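Local coordinates for protein FOKI restriction endonuclease (Planomicrobium okeanokoites, PDB 2FOK) that recognises a specific DNA sequence and, as a metal-dependent type IIS restriction endonuclease, hydrolyses the DNA at a distance from that site, at residues Asn19-Val24 with Ala146-Ile151; Val26-Ser31 with Ala137-Ala142; Gln493-His498 with Glu503-Tyr508. All blocks are in the same frame, centred on the assembly; numbering follows the deposited sequence.

Contact 1 (Asn19-Val24 with Ala146-Ile151); sequences NLKRVV and AIEKEI
Glu148 and Lys21 reach toward each other from helix 146-157 and helix 17-24, and their charged ends are the whole of the direct contact, which buries just 75 Å² in all. Along the second segment, Glu148 is the first residue to touch, and it is anchored on the loop that precedes it: its backbone N bonds to Ser145 OG, and its OE1 accepts from the backbone N of Gly144. With CG anti to the backbone N (chi1 170°), the extended Glu148 chain carries OE2 outward to Lys21 NZ, 2.6 Å away, in a short salt bridge. The ammonium comes in from above the carboxylate plane, 37° out of it, and Lys21 CE lies 3.4 Å from the same Glu148 OE2. One turn further on, Ile151 rests on Tyr138 of helix 133-140, which also touches Lys21, so that helix bridges the two. Lys21 NZ has two more partners in the loop between helix 133-140 and helix 146-157, the carboxylate of Asp143 and the carbonyl O of Ser141. Two acidic groups and a carbonyl thus gather round one largely buried ammonium, which would probably keep it charged and tie helix 17-24 to the start of helix 146-157 and the loop before it.

Contact 2 (Val26-Ser31 with Ala137-Ala142); sequences VFDRNS and AYSKSA
Asp28 and Ser139 face each other across the junction of the 26-31 loop and helix 133-140, with their CA atoms 7.1 Å apart. Asp28 holds CG anti to its own N (chi1 171°), which aims the carboxylate at the helix and divides its oxygens between two tasks. OD2 looks across the contact and accepts twice. Ser139 OG, likewise swung beside its carbonyl carbon, donates to Asp28 OD2 over 2.9 Å from the anti side and 34° out of the carboxylate plane. Lys140 NZ approaches Asp28 OD2 at 2.7 Å, almost end-on to the carboxylate bond, in a salt bridge. To get there the lysine chain bends at chi2, chi3 and chi4, curling back along the helix and meeting Asp28 at about a right angle; the ammonium is shared with the carbonyl O of Leu136, its stronger polar partner. The other oxygen serves its own loop: Asp28 OD1 takes the backbone N-H of Asn30 at 2.7 Å, an Asx turn set within the type I beta turn from Asp28 to Ser31. In the first subdomain of the recognition domain, a member of the helix-turn-helix clan, this turn leads into helix 32-45, and the contact fastens it to the last turn of helix 133-140. Ser31 is the N-cap residue of helix 32-45. Its CB lies 4.0 Å from Ser139 OG, a loose approach, while its own OG sits between the backbone N and the carbonyl carbon (chi1 57°) and bonds to Gln25 O. The Asp28 side chain also touches Ile131 of strand 128-131.

Contact 3 (Gln493-His498 with Glu503-Tyr508); sequences QTRNKH and EWWKVY
Arg495 turns CG beside its backbone N and then runs extended to NE, while Trp505 places its indole between backbone N and carbonyl carbon (chi1 51°); these torsions lay the arginine methylenes flat across the ring. The pair lies in the cleavage domain, of the PD-(D/E)XK clan, where the chain leaves helix 479-494 and returns through a 3-10 turn, 504-507, toward strand 515-521. Arg495 CG stands over the five-membered ring in a CH-pi contact, 3.5 Å from the Trp505 pyrrole centroid and 10° off its normal, and Arg495 CD follows at 3.5 Å from Trp505 CD1. The side chains pass in opposite directions, with guanidinium and indole planes only 16° apart. Asn492, on helix 479-494, steadies the guanidinium by accepting from NH2. Toward the rim of the opposite indole face, Glu503 CA lies 3.3 Å above the Trp505 plane, so the indole lies between the Arg495 chain of the other segment and the backbone of its own. Lys497 folds its chain through three bends to bring NZ to the ring edge, near its plane, 4.0 Å from Trp505 NE1. The same ammonium forms a salt bridge with Glu503 OE2, modelled at 2.8 Å, though the position of that oxygen is less sure. Lys506 NZ lies 4.2 Å from Lys497 NZ, two like charges close together. Asn496 to His498 forms an Asx turn, in which His498 N donates to Asn496 OD1 over 3.2 Å. At the far rim of the indole, Asn496 O lies 3.5 Å from Trp505 CH2.

How the contacts relate
Contacts 1 and 2 are neighbours in the recognition part of the enzyme, their centres 9 Å apart, and contact 2 is nested in the chain loop that contact 1 closes. They touch directly: Lys21 CE packs 3.1 Å from Tyr138 O, and Glu148 CB lies 3.5 Å from Ala142 O. Of two helices consecutive in the chain, helix 133-140 supplies one side of contact 2 and helix 146-157 one side of contact 1. Contact 3 belongs to the cleavage domain on the opposite side of the chain's centre. Its centre is about 57 Å from that of contact 1 and 64 Å from that of contact 2, consistent with separate modules for recognising and cutting DNA.

Contact 1 (Asn19-Val24 with Ala146-Ile151)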
loop_
_atom_site.group_PDB
_atom_site.type_symbol
_atom_site.label_atom_id
_atom_site.label_comp_id
_atom_site.label_asym_id
_atom_site.label_seq_id
_atom_site.Cartn_x
_atom_site.Cartn_y
_atom_site.Cartn_z
ATOM N N ASN A 19 15.580 -18.641 -7.666
ATOM C CA ASN A 19 16.502 -17.861 -6.861
ATOM C C ASN A 19 16.058 -17.907 -5.389
ATOM O O ASN A 19 16.889 -17.856 -4.487
ATOM C CB ASN A 19 16.562 -16.423 -7.377
ATOM C CG ASN A 19 17.454 -16.279 -8.610
ATOM O OD1 ASN A 19 17.263 -15.373 -9.427
ATOM N ND2 ASN A 19 18.428 -17.170 -8.747
ATOM N N LEU A 20 14.748 -18.012 -5.150
ATOM C CA LEU A 20 14.225 -18.111 -3.788
ATOM C C LEU A 20 14.826 -19.365 -3.151
ATOM O O LEU A 20 15.369 -19.318 -2.048
ATOM C CB LEU A 20 12.695 -18.228 -3.801
ATOM C CG LEU A 20 12.008 -18.760 -2.533
ATOM C CD1 LEU A 20 12.140 -17.741 -1.420
ATOM C CD2 LEU A 20 10.542 -19.053 -2.801
ATOM N N LYS A 21 14.731 -20.480 -3.870
ATOM C CA LYS A 21 15.246 -21.757 -3.404
ATOM C C LYS A 21 16.717 -21.667 -3.012
ATOM O O LYS A 21 17.095 -22.077 -1.914
ATOM C CB LYS A 21 15.055 -22.828 -4.484
ATOM C CG LYS A 21 14.698 -24.214 -3.909
ATOM C CD LYS A 21 14.866 -25.344 -4.934
ATOM C CE LYS A 21 14.349 -26.663 -4.391
ATOM N NZ LYS A 21 13.987 -27.604 -5.487
ATOM N N ARG A 22 17.543 -21.138 -3.908
ATOM C CA ARG A 22 18.969 -20.988 -3.653
ATOM C C ARG A 22 19.179 -20.239 -2.341
ATOM O O ARG A 22 20.038 -20.598 -1.542
ATOM C CB ARG A 22 19.625 -20.207 -4.792
ATOM C CG ARG A 22 19.909 -21.008 -6.061
ATOM C CD ARG A 22 20.620 -20.138 -7.111
ATOM N NE ARG A 22 21.895 -19.617 -6.619
ATOM C CZ ARG A 22 23.074 -20.170 -6.880
ATOM N NH1 ARG A 22 23.144 -21.260 -7.633
ATOM N NH2 ARG A 22 24.180 -19.666 -6.352
ATOM N N VAL A 23 18.397 -19.187 -2.132
ATOM C CA VAL A 23 18.494 -18.398 -0.915
ATOM C C VAL A 23 18.236 -19.281 0.300
ATOM O O VAL A 23 18.876 -19.122 1.336
ATOM C CB VAL A 23 17.473 -17.228 -0.915
ATOM C CG1 VAL A 23 17.454 -16.545 0.463
ATOM C CG2 VAL A 23 17.835 -16.210 -2.016
ATOM N N VAL A 24 17.297 -20.213 0.157
ATOM C CA VAL A 24 16.935 -21.138 1.221
ATOM C C VAL A 24 17.984 -22.233 1.431
ATOM O O VAL A 24 18.307 -22.590 2.556
ATOM C CB VAL A 24 15.582 -21.819 0.907
ATOM C CG1 VAL A 24 15.190 -22.764 2.039
ATOM C CG2 VAL A 24 14.509 -20.764 0.686
ATOM N N ALA A 146 6.865 -33.110 -7.991
ATOM C CA ALA A 146 5.503 -32.870 -7.528
ATOM C C ALA A 146 5.523 -32.595 -6.035
ATOM O O ALA A 146 4.584 -32.008 -5.497
ATOM C CB ALA A 146 4.637 -34.077 -7.807
ATOM N N ILE A 147 6.593 -33.032 -5.372
ATOM C CA ILE A 147 6.735 -32.837 -3.936
ATOM C C ILE A 147 7.168 -31.404 -3.607
ATOM O O ILE A 147 6.687 -30.812 -2.640
ATOM C CB ILE A 147 7.732 -33.851 -3.341
ATOM C CG1 ILE A 147 7.465 -34.009 -1.846
ATOM C CG2 ILE A 147 9.165 -33.426 -3.625
ATOM C CD1 ILE A 147 8.568 -33.465 -0.948
ATOM N N GLU A 148 8.065 -30.847 -4.415
ATOM C CA GLU A 148 8.526 -29.471 -4.219
ATOM C C GLU A 148 7.322 -28.536 -4.380
ATOM O O GLU A 148 7.180 -27.553 -3.660
ATOM C CB GLU A 148 9.602 -29.122 -5.264
ATOM C CG GLU A 148 9.998 -27.658 -5.316
ATOM C CD GLU A 148 10.656 -27.272 -6.637
ATOM O OE1 GLU A 148 10.023 -27.470 -7.698
ATOM O OE2 GLU A 148 11.806 -26.771 -6.619
ATOM N N LYS A 149 6.461 -28.851 -5.340
ATOM C CA LYS A 149 5.280 -28.043 -5.596
ATOM C C LYS A 149 4.369 -28.125 -4.390
ATOM O O LYS A 149 3.787 -27.126 -3.965
ATOM C CB LYS A 149 4.548 -28.561 -6.834
ATOM C CG LYS A 149 3.337 -27.735 -7.218
ATOM C CD LYS A 149 2.921 -28.000 -8.652
ATOM C CE LYS A 149 1.409 -27.982 -8.788
ATOM N NZ LYS A 149 0.986 -27.207 -9.983
ATOM N N GLU A 150 4.251 -29.336 -3.851
ATOM C CA GLU A 150 3.433 -29.614 -2.682
ATOM C C GLU A 150 3.917 -28.746 -1.536
ATOM O O GLU A 150 3.130 -28.077 -0.874
ATOM C CB GLU A 150 3.570 -31.089 -2.298
ATOM C CG GLU A 150 2.262 -31.801 -1.986
ATOM C CD GLU A 150 2.413 -32.896 -0.928
ATOM O OE1 GLU A 150 3.441 -33.615 -0.928
ATOM O OE2 GLU A 150 1.490 -33.041 -0.096
ATOM N N ILE A 151 5.223 -28.772 -1.300
ATOM C CA ILE A 151 5.826 -27.984 -0.237
ATOM C C ILE A 151 5.523 -26.493 -0.431
ATOM O O ILE A 151 5.163 -25.796 0.518
ATOM C CB ILE A 151 7.356 -28.222 -0.193
ATOM C CG1 ILE A 151 7.642 -29.624 0.360
ATOM C CG2 ILE A 151 8.025 -27.189 0.686
ATOM C CD1 ILE A 151 9.108 -30.030 0.312
#

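Contact 2 (Val26-Ser31 with Ala137-Ala142)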
loop_
_atom_site.group_PDB
_atom_site.type_symbol
_atom_site.label_atom_id
_atom_site.label_comp_id
_atom_site.label_asym_id
_atom_site.label_seq_id
_atom_site.Cartn_x
_atom_site.Cartn_y
_atom_site.Cartn_z
ATOM N N VAL A 26 20.880 -22.157 1.425
ATOM C CA VAL A 26 22.094 -21.594 2.002
ATOM C C VAL A 26 22.069 -21.735 3.522
ATOM O O VAL A 26 23.099 -21.640 4.189
ATOM C CB VAL A 26 22.228 -20.106 1.557
ATOM C CG1 VAL A 26 22.654 -19.219 2.712
ATOM C CG2 VAL A 26 23.206 -20.014 0.388
ATOM N N PHE A 27 20.883 -21.979 4.068
ATOM C CA PHE A 27 20.750 -22.167 5.512
ATOM C C PHE A 27 20.812 -23.665 5.834
ATOM O O PHE A 27 20.754 -24.063 6.994
ATOM C CB PHE A 27 19.416 -21.600 6.008
ATOM C CG PHE A 27 19.254 -20.129 5.784
ATOM C CD1 PHE A 27 19.041 -19.629 4.504
ATOM C CD2 PHE A 27 19.222 -19.250 6.861
ATOM C CE1 PHE A 27 18.787 -18.286 4.296
ATOM C CE2 PHE A 27 18.970 -17.901 6.668
ATOM C CZ PHE A 27 18.748 -17.417 5.383
ATOM N N ASP A 28 20.917 -24.481 4.785
ATOM C CA ASP A 28 20.994 -25.942 4.897
ATOM C C ASP A 28 22.449 -26.366 4.678
ATOM O O ASP A 28 22.952 -26.292 3.572
ATOM C CB ASP A 28 20.086 -26.584 3.839
ATOM C CG ASP A 28 20.264 -28.087 3.741
ATOM O OD1 ASP A 28 21.319 -28.597 4.163
ATOM O OD2 ASP A 28 19.344 -28.765 3.237
ATOM N N ARG A 29 23.103 -26.827 5.740
ATOM C CA ARG A 29 24.509 -27.228 5.707
ATOM C C ARG A 29 24.890 -28.342 4.742
ATOM O O ARG A 29 26.041 -28.420 4.307
ATOM C CB ARG A 29 24.972 -27.610 7.117
ATOM C CG ARG A 29 24.227 -28.796 7.725
ATOM C CD ARG A 29 24.935 -29.310 8.987
ATOM N NE ARG A 29 24.092 -30.198 9.790
ATOM C CZ ARG A 29 23.654 -29.914 11.014
ATOM N NH1 ARG A 29 23.975 -28.762 11.592
ATOM N NH2 ARG A 29 22.894 -30.783 11.668
ATOM N N ASN A 30 23.931 -29.193 4.397
ATOM C CA ASN A 30 24.200 -30.305 3.494
ATOM C C ASN A 30 23.682 -30.117 2.072
ATOM O O ASN A 30 23.320 -31.093 1.410
ATOM C CB ASN A 30 23.623 -31.589 4.084
ATOM C CG ASN A 30 24.279 -31.965 5.397
ATOM O OD1 ASN A 30 25.509 -32.001 5.500
ATOM N ND2 ASN A 30 23.465 -32.245 6.414
ATOM N N SER A 31 23.630 -28.877 1.593
ATOM C CA SER A 31 23.168 -28.638 0.231
ATOM C C SER A 31 24.355 -28.213 -0.622
ATOM O O SER A 31 25.378 -27.780 -0.091
ATOM C CB SER A 31 22.085 -27.552 0.198
ATOM O OG SER A 31 22.549 -26.351 0.779
ATOM N N ALA A 137 13.079 -29.338 3.790
ATOM C CA ALA A 137 12.375 -30.210 2.854
ATOM C C ALA A 137 12.298 -29.516 1.506
ATOM O O ALA A 137 12.323 -30.159 0.456
ATOM C CB ALA A 137 10.966 -30.514 3.369
ATOM N N TYR A 138 12.172 -28.195 1.537
ATOM C CA TYR A 138 12.123 -27.421 0.306
ATOM C C TYR A 138 13.525 -27.511 -0.308
ATOM O O TYR A 138 13.685 -27.692 -1.514
ATOM C CB TYR A 138 11.769 -25.962 0.621
ATOM C CG TYR A 138 11.713 -25.050 -0.583
ATOM C CD1 TYR A 138 11.128 -25.469 -1.778
ATOM C CD2 TYR A 138 12.255 -23.768 -0.531
ATOM C CE1 TYR A 138 11.087 -24.631 -2.894
ATOM C CE2 TYR A 138 12.220 -22.920 -1.639
ATOM C CZ TYR A 138 11.633 -23.359 -2.818
ATOM O OH TYR A 138 11.601 -22.529 -3.920
ATOM N N SER A 139 14.529 -27.418 0.559
ATOM C CA SER A 139 15.940 -27.467 0.175
ATOM C C SER A 139 16.351 -28.738 -0.564
ATOM O O SER A 139 16.964 -28.655 -1.623
ATOM C CB SER A 139 16.820 -27.294 1.426
ATOM O OG SER A 139 18.191 -27.126 1.098
ATOM N N LYS A 140 16.022 -29.905 -0.009
ATOM C CA LYS A 140 16.386 -31.189 -0.623
ATOM C C LYS A 140 15.456 -31.634 -1.752
ATOM O O LYS A 140 15.796 -32.532 -2.537
ATOM C CB LYS A 140 16.437 -32.284 0.441
ATOM C CG LYS A 140 15.478 -32.073 1.599
ATOM C CD LYS A 140 16.021 -32.652 2.903
ATOM C CE LYS A 140 17.180 -31.826 3.455
ATOM N NZ LYS A 140 17.412 -30.597 2.657
ATOM N N SER A 141 14.290 -31.003 -1.837
ATOM C CA SER A 141 13.293 -31.322 -2.857
ATOM C C SER A 141 13.858 -31.297 -4.279
ATOM O O SER A 141 14.626 -30.413 -4.640
ATOM C CB SER A 141 12.133 -30.337 -2.767
ATOM O OG SER A 141 12.555 -29.047 -3.187
ATOM N N ALA A 142 13.471 -32.271 -5.091
ATOM C CA ALA A 142 13.947 -32.318 -6.467
ATOM C C ALA A 142 13.311 -31.164 -7.230
ATOM O O ALA A 142 12.154 -30.810 -6.985
ATOM C CB ALA A 142 13.564 -33.645 -7.108
#

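Contact 3 (Gln493-His498 with Glu503-Tyr508)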
loop_
_atom_site.group_PDB
_atom_site.type_symbol
_atom_site.label_atom_id
_atom_site.label_comp_id
_atom_site.label_asym_id
_atom_site.label_seq_id
_atom_site.Cartn_x
_atom_site.Cartn_y
_atom_site.Cartn_z
ATOM N N GLN A 493 -9.390 30.230 -19.689
ATOM C CA GLN A 493 -9.959 31.508 -20.056
ATOM C C GLN A 493 -9.724 31.669 -21.552
ATOM O O GLN A 493 -10.669 31.867 -22.304
ATOM C CB GLN A 493 -9.286 32.653 -19.302
ATOM C CG GLN A 493 -9.866 32.916 -17.916
ATOM C CD GLN A 493 -8.998 33.845 -17.107
ATOM O OE1 GLN A 493 -7.912 34.232 -17.545
ATOM N NE2 GLN A 493 -9.460 34.209 -15.920
ATOM N N THR A 494 -8.464 31.553 -21.978
ATOM C CA THR A 494 -8.118 31.709 -23.391
ATOM C C THR A 494 -8.611 30.555 -24.242
ATOM O O THR A 494 -9.160 30.772 -25.320
ATOM C CB THR A 494 -6.591 31.863 -23.589
ATOM O OG1 THR A 494 -5.939 30.600 -23.388
ATOM C CG2 THR A 494 -6.034 32.887 -22.600
ATOM N N ARG A 495 -8.406 29.334 -23.754
ATOM C CA ARG A 495 -8.835 28.120 -24.447
ATOM C C ARG A 495 -8.378 27.993 -25.905
ATOM O O ARG A 495 -9.183 27.771 -26.804
ATOM C CB ARG A 495 -10.358 27.994 -24.349
ATOM C CG ARG A 495 -10.820 27.695 -22.932
ATOM C CD ARG A 495 -12.335 27.632 -22.779
ATOM N NE ARG A 495 -12.681 27.319 -21.395
ATOM C CZ ARG A 495 -13.881 26.933 -20.980
ATOM N NH1 ARG A 495 -14.874 26.805 -21.842
ATOM N NH2 ARG A 495 -14.086 26.672 -19.697
ATOM N N ASN A 496 -7.075 28.115 -26.126
ATOM C CA ASN A 496 -6.500 28.007 -27.473
ATOM C C ASN A 496 -5.910 26.606 -27.625
ATOM O O ASN A 496 -5.052 26.202 -26.856
ATOM C CB ASN A 496 -5.397 29.066 -27.646
ATOM C CG ASN A 496 -5.064 29.364 -29.107
ATOM O OD1 ASN A 496 -5.121 28.490 -29.976
ATOM N ND2 ASN A 496 -4.702 30.611 -29.373
ATOM N N LYS A 497 -6.369 25.879 -28.633
ATOM C CA LYS A 497 -5.918 24.520 -28.900
ATOM C C LYS A 497 -4.462 24.435 -29.361
ATOM O O LYS A 497 -3.868 23.353 -29.388
ATOM C CB LYS A 497 -6.826 23.883 -29.958
ATOM C CG LYS A 497 -8.314 24.007 -29.656
ATOM C CD LYS A 497 -8.859 25.425 -29.878
ATOM C CE LYS A 497 -9.899 25.801 -28.819
ATOM N NZ LYS A 497 -10.748 24.655 -28.348
ATOM N N HIS A 498 -3.889 25.569 -29.741
ATOM C CA HIS A 498 -2.503 25.583 -30.188
ATOM C C HIS A 498 -1.606 25.687 -28.967
ATOM O O HIS A 498 -0.567 25.024 -28.883
ATOM C CB HIS A 498 -2.276 26.750 -31.151
ATOM C CG HIS A 498 -2.972 26.577 -32.467
ATOM N ND1 HIS A 498 -3.232 27.626 -33.321
ATOM C CD2 HIS A 498 -3.463 25.468 -33.073
ATOM C CE1 HIS A 498 -3.852 27.172 -34.396
ATOM N NE2 HIS A 498 -4.004 25.867 -34.271
ATOM N N GLU A 503 -6.775 20.379 -24.979
ATOM C CA GLU A 503 -8.021 21.044 -24.597
ATOM C C GLU A 503 -8.673 20.462 -23.340
ATOM O O GLU A 503 -9.858 20.131 -23.346
ATOM C CB GLU A 503 -9.019 20.974 -25.764
ATOM C CG GLU A 503 -8.523 21.654 -27.040
ATOM C CD GLU A 503 -9.255 21.183 -28.292
ATOM O OE1 GLU A 503 -9.099 20.005 -28.668
ATOM O OE2 GLU A 503 -9.986 21.991 -28.906
ATOM N N TRP A 504 -7.914 20.349 -22.259
ATOM C CA TRP A 504 -8.462 19.789 -21.026
ATOM C C TRP A 504 -9.724 20.496 -20.522
ATOM O O TRP A 504 -10.618 19.854 -19.957
ATOM C CB TRP A 504 -7.389 19.774 -19.918
ATOM C CG TRP A 504 -6.919 21.130 -19.459
ATOM C CD1 TRP A 504 -5.836 21.823 -19.923
ATOM C CD2 TRP A 504 -7.506 21.947 -18.432
ATOM N NE1 TRP A 504 -5.710 23.018 -19.247
ATOM C CE2 TRP A 504 -6.722 23.118 -18.328
ATOM C CE3 TRP A 504 -8.618 21.801 -17.588
ATOM C CZ2 TRP A 504 -7.017 24.141 -17.412
ATOM C CZ3 TRP A 504 -8.908 22.817 -16.673
ATOM C CH2 TRP A 504 -8.108 23.970 -16.596
ATOM N N TRP A 505 -9.805 21.807 -20.741
ATOM C CA TRP A 505 -10.946 22.603 -20.283
ATOM C C TRP A 505 -12.310 22.082 -20.733
ATOM O O TRP A 505 -13.338 22.486 -20.184
ATOM C CB TRP A 505 -10.787 24.063 -20.725
ATOM C CG TRP A 505 -10.489 24.219 -22.185
ATOM C CD1 TRP A 505 -11.395 24.315 -23.192
ATOM C CD2 TRP A 505 -9.195 24.258 -22.805
ATOM N NE1 TRP A 505 -10.758 24.411 -24.403
ATOM C CE2 TRP A 505 -9.405 24.378 -24.197
ATOM C CE3 TRP A 505 -7.880 24.203 -22.321
ATOM C CZ2 TRP A 505 -8.350 24.444 -25.114
ATOM C CZ3 TRP A 505 -6.830 24.268 -23.234
ATOM C CH2 TRP A 505 -7.073 24.388 -24.614
ATOM N N LYS A 506 -12.320 21.187 -21.720
ATOM C CA LYS A 506 -13.571 20.624 -22.233
ATOM C C LYS A 506 -14.307 19.816 -21.167
ATOM O O LYS A 506 -15.498 19.525 -21.284
ATOM C CB LYS A 506 -13.291 19.743 -23.452
ATOM C CG LYS A 506 -12.802 20.524 -24.662
ATOM C CD LYS A 506 -12.904 19.700 -25.930
ATOM C CE LYS A 506 -13.866 20.344 -26.914
ATOM N NZ LYS A 506 -13.581 21.798 -27.109
ATOM N N VAL A 507 -13.585 19.447 -20.125
ATOM C CA VAL A 507 -14.170 18.693 -19.041
ATOM C C VAL A 507 -15.393 19.448 -18.513
ATOM O O VAL A 507 -16.401 18.848 -18.149
ATOM C CB VAL A 507 -13.126 18.507 -17.913
ATOM C CG1 VAL A 507 -12.860 19.847 -17.223
ATOM C CG2 VAL A 507 -13.600 17.461 -16.925
ATOM N N TYR A 508 -15.311 20.772 -18.513
ATOM C CA TYR A 508 -16.391 21.617 -18.005
ATOM C C TYR A 508 -17.582 21.808 -18.943
ATOM O O TYR A 508 -17.437 21.766 -20.163
ATOM C CB TYR A 508 -15.852 23.009 -17.650
ATOM C CG TYR A 508 -14.775 23.055 -16.587
ATOM C CD1 TYR A 508 -15.043 22.684 -15.265
ATOM C CD2 TYR A 508 -13.500 23.543 -16.890
ATOM C CE1 TYR A 508 -14.071 22.810 -14.272
ATOM C CE2 TYR A 508 -12.518 23.671 -15.902
ATOM C CZ TYR A 508 -12.810 23.309 -14.599
ATOM O OH TYR A 508 -11.847 23.477 -13.628
#